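Side-chain contacts in phytase (Debaryomyces castellii, PDB 2GFI), which hydrolyses phytate (inositol hexakisphosphate), probably beginning at the 3-phosphate, as a member of the histidine acid phosphatase family: residues K120-P124 with K125-S129; I130-G133 with T134-A137. All coordinates share one frame; numbering follows the deposited sequence.

Contact 1 (K120-P124 with K125-S129)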
# COMPACT_ATOMS: atom_id res chain seq x y z
N LYS A 120 -30.89 1.04 10.33
CA LYS A 120 -30.66 2.09 9.33
C LYS A 120 -29.29 1.97 8.71
O LYS A 120 -28.33 1.50 9.35
CB LYS A 120 -30.73 3.49 9.96
CG LYS A 120 -32.00 3.83 10.75
CD LYS A 120 -33.27 3.81 9.93
CE LYS A 120 -34.39 4.57 10.67
NZ LYS A 120 -34.91 3.69 11.76
N GLU A 121 -29.18 2.45 7.48
CA GLU A 121 -27.89 2.65 6.85
C GLU A 121 -27.10 3.59 7.71
O GLU A 121 -27.64 4.55 8.25
CB GLU A 121 -28.08 3.29 5.46
CG GLU A 121 -28.61 2.33 4.41
CD GLU A 121 -27.60 1.24 4.15
OE1 GLU A 121 -26.60 1.52 3.46
OE2 GLU A 121 -27.78 0.10 4.67
N THR A 122 -25.80 3.34 7.86
CA THR A 122 -24.92 4.40 8.36
C THR A 122 -24.73 5.38 7.20
O THR A 122 -24.71 4.98 6.03
CB THR A 122 -23.59 3.80 8.76
OG1 THR A 122 -23.24 2.78 7.79
CG2 THR A 122 -23.70 3.04 10.15
N SER A 123 -24.60 6.65 7.53
CA SER A 123 -24.50 7.68 6.52
C SER A 123 -23.70 8.79 7.16
O SER A 123 -23.51 8.76 8.35
CB SER A 123 -25.90 8.22 6.18
OG SER A 123 -26.38 8.95 7.29
N PRO A 124 -23.21 9.75 6.37
CA PRO A 124 -22.57 10.94 6.90
C PRO A 124 -23.43 11.65 7.94
O PRO A 124 -22.94 12.40 8.76
CB PRO A 124 -22.43 11.82 5.66
CG PRO A 124 -22.20 10.87 4.58
CD PRO A 124 -23.15 9.73 4.90
N LYS A 125 -24.73 11.42 7.87
CA LYS A 125 -25.71 12.13 8.70
C LYS A 125 -25.84 11.50 10.11
O LYS A 125 -26.03 12.21 11.09
CB LYS A 125 -27.02 12.16 7.93
CG LYS A 125 -28.17 12.91 8.55
CD LYS A 125 -29.40 12.60 7.69
CE LYS A 125 -30.56 13.50 8.02
NZ LYS A 125 -31.68 13.12 7.11
N ASN A 126 -25.71 10.18 10.21
CA ASN A 126 -25.92 9.51 11.48
C ASN A 126 -24.65 8.81 12.02
O ASN A 126 -24.70 8.06 13.02
CB ASN A 126 -27.12 8.56 11.37
CG ASN A 126 -26.84 7.34 10.48
OD1 ASN A 126 -25.69 7.04 10.21
ND2 ASN A 126 -27.89 6.64 10.02
N SER A 127 -23.52 9.10 11.38
CA SER A 127 -22.32 8.33 11.56
C SER A 127 -21.09 9.12 11.14
O SER A 127 -21.15 9.87 10.17
CB SER A 127 -22.42 7.09 10.69
OG SER A 127 -21.32 6.25 10.92
N ASP A 128 -19.98 8.93 11.85
CA ASP A 128 -18.73 9.59 11.45
C ASP A 128 -17.75 8.58 10.82
O ASP A 128 -16.56 8.83 10.67
CB ASP A 128 -18.13 10.36 12.62
CG ASP A 128 -17.33 9.50 13.53
OD1 ASP A 128 -17.45 8.25 13.45
OD2 ASP A 128 -16.53 9.97 14.36
N SER A 129 -18.30 7.44 10.42
CA SER A 129 -17.53 6.37 9.86
C SER A 129 -17.30 6.55 8.36
O SER A 129 -18.23 6.81 7.60
CB SER A 129 -18.27 5.07 10.06
OG SER A 129 -17.48 4.02 9.61

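Contact 2 (I130-G133 with T134-A137)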
# COMPACT_ATOMS: atom_id res chain seq x y z
N ILE A 130 -16.07 6.41 7.92
CA ILE A 130 -15.80 6.36 6.47
C ILE A 130 -16.50 5.17 5.81
O ILE A 130 -16.70 5.18 4.60
CB ILE A 130 -14.26 6.35 6.20
CG1 ILE A 130 -13.63 5.03 6.66
CG2 ILE A 130 -13.62 7.56 6.87
CD1 ILE A 130 -12.26 4.82 6.13
N TYR A 131 -16.85 4.16 6.60
CA TYR A 131 -17.47 2.94 6.10
C TYR A 131 -19.00 3.05 5.96
O TYR A 131 -19.70 2.06 5.80
CB TYR A 131 -17.10 1.77 7.01
CG TYR A 131 -15.60 1.55 7.05
CD1 TYR A 131 -14.90 1.19 5.89
CD2 TYR A 131 -14.90 1.69 8.25
CE1 TYR A 131 -13.56 0.98 5.92
CE2 TYR A 131 -13.58 1.50 8.30
CZ TYR A 131 -12.89 1.14 7.14
OH TYR A 131 -11.51 0.99 7.22
N ALA A 132 -19.51 4.27 5.99
CA ALA A 132 -20.94 4.49 5.91
C ALA A 132 -21.54 3.80 4.70
O ALA A 132 -20.94 3.74 3.63
CB ALA A 132 -21.24 5.99 5.92
N GLY A 133 -22.71 3.22 4.92
CA GLY A 133 -23.40 2.41 3.93
C GLY A 133 -23.84 3.27 2.77
O GLY A 133 -23.84 2.81 1.63
N THR A 134 -24.19 4.53 3.05
CA THR A 134 -24.75 5.35 2.00
C THR A 134 -23.62 5.82 1.09
O THR A 134 -23.80 5.93 -0.11
CB THR A 134 -25.50 6.54 2.54
OG1 THR A 134 -24.61 7.30 3.36
CG2 THR A 134 -26.64 6.11 3.45
N THR A 135 -22.48 6.12 1.70
CA THR A 135 -21.25 6.51 1.00
C THR A 135 -20.82 5.39 0.06
O THR A 135 -20.55 5.63 -1.12
CB THR A 135 -20.18 6.83 2.02
OG1 THR A 135 -20.60 7.97 2.78
CG2 THR A 135 -18.90 7.27 1.37
N ASP A 136 -20.82 4.18 0.58
CA ASP A 136 -20.52 2.99 -0.17
C ASP A 136 -21.45 2.86 -1.38
O ASP A 136 -20.97 2.60 -2.48
CB ASP A 136 -20.70 1.82 0.79
CG ASP A 136 -20.57 0.47 0.14
OD1 ASP A 136 -20.33 0.39 -1.06
OD2 ASP A 136 -20.71 -0.60 0.77
N ALA A 137 -22.77 3.04 -1.18
CA ALA A 137 -23.74 2.95 -2.26
C ALA A 137 -23.57 4.07 -3.26
O ALA A 137 -23.57 3.82 -4.46
CB ALA A 137 -25.20 2.91 -1.70

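Contact 1 (K120-P124 with K125-S129)
Ser123 and Asn126 each fold the side chain in between their own backbone N and carbonyl carbon (chi1 70° in both), which turns the serine hydroxyl and the asparagine amide into the same bend of chain. The amide uses both its ends. Asn126 ND2 reaches Glu121 O at 2.8 Å in a nearly straight bond (172° at the hydrogen) that lies in the amide plane and in the carbonyl plane. Asn126 OD1 accepts from Ser123 N at 2.9 Å, with the donor well above the plane of the amide, so that the group bridges past Thr122 and its rotation is fixed. With an alanine here in place of the amide, Glu121 O and Ser123 N would probably be left without these mates, and the backbone beside Thr122 would be freer to shift. Ser123 OG takes two backbone donors, Lys125 N at 3.0 Å and Asn126 N at 3.2 Å, both bent. Asn126 N is shared, since it also gives to Ser123 O at 3.2 Å, from above the carbonyl plane. Farther on, Ser127 OG packs 4.0 Å from Thr122 CB and accepts from Ser129 N, while Val265 O is a further partner of the same hydroxyl. The extended Lys125 points off to a salt bridge with Asp183 of the second subunit. Upstream, the side chain of Glu121 turns away from the bend, and it lies about 4 Å from that of His70, the predicted nucleophile, and touches Arg73 and Arg167. The whole is a beta turn, Ser123 to Asn126 with Pro124 as its second residue, followed by an ST turn at Ser127, in a loop that passes beside the probable active site of a histidine acid phosphatase.

Contact 2 (I130-G133 with T134-A137)
Gly133 O accepts from Ala137 N at 3.0 Å, the shorter of two backbone bonds that open helix 133-148. Its companion runs from Asp136 N to Ala132 O at 3.1 Å, and is fairly straight (164° at the hydrogen). This is the N-terminal first turn of an alpha helix, with Ala132 at the N-cap, where its methyl can offer no acceptor of its own. That methyl instead meets the side chain of Thr135: Ala132 CB is 3.8 Å from Thr135 OG1. Thr135 OG1 stands anti to its carbonyl carbon and beside the backbone N (chi1 -64°), with CG2 anti to N, and this puts the hydroxyl next to the alanine methyl, while Thr135 CB comes against Ala132 O. Asp136 lays its CB across both carbonyl oxygens of the turn, 3.4 Å from Gly133 O and equally close to Ala132 O. Its carboxylate sends OD1 into a salt bridge with Arg374, joining the start of the helix to a strand of the central sheet. Thr134 and Ala137 meet helix 166-180 through Tyr174, and Thr135 also packs on Ile142 of the second subunit. In the loop before the helix, Ile130 and Tyr131 pack against the third and fourth subunits, and Ile130 CG1 sits over the centre of the Tyr131 ring, 3.7 Å above its plane.

In the fold
Contact 2 is buried, at the start of helix 133-148, whereas contact 1 belongs to the loop leading up to it and is only partly buried, with Lys125 exposed. The chemistry differs accordingly: in 120-129 polar side chains bond to backbone atoms, in 130-137 the backbone bonds to itself and side chains mostly pack. The two meet directly at Thr122, whose OG1 lies 3.0 Å from Gly133 N and whose O lies 3.1 Å from Thr134 N, probable hydrogen bonds that supply acceptors to early N-H groups of the helix. Thr134 OG1 packs on Ser123 and Pro124. Both contacts also reach the second subunit, through Pro124 and Lys125 in one and Thr135 in the other.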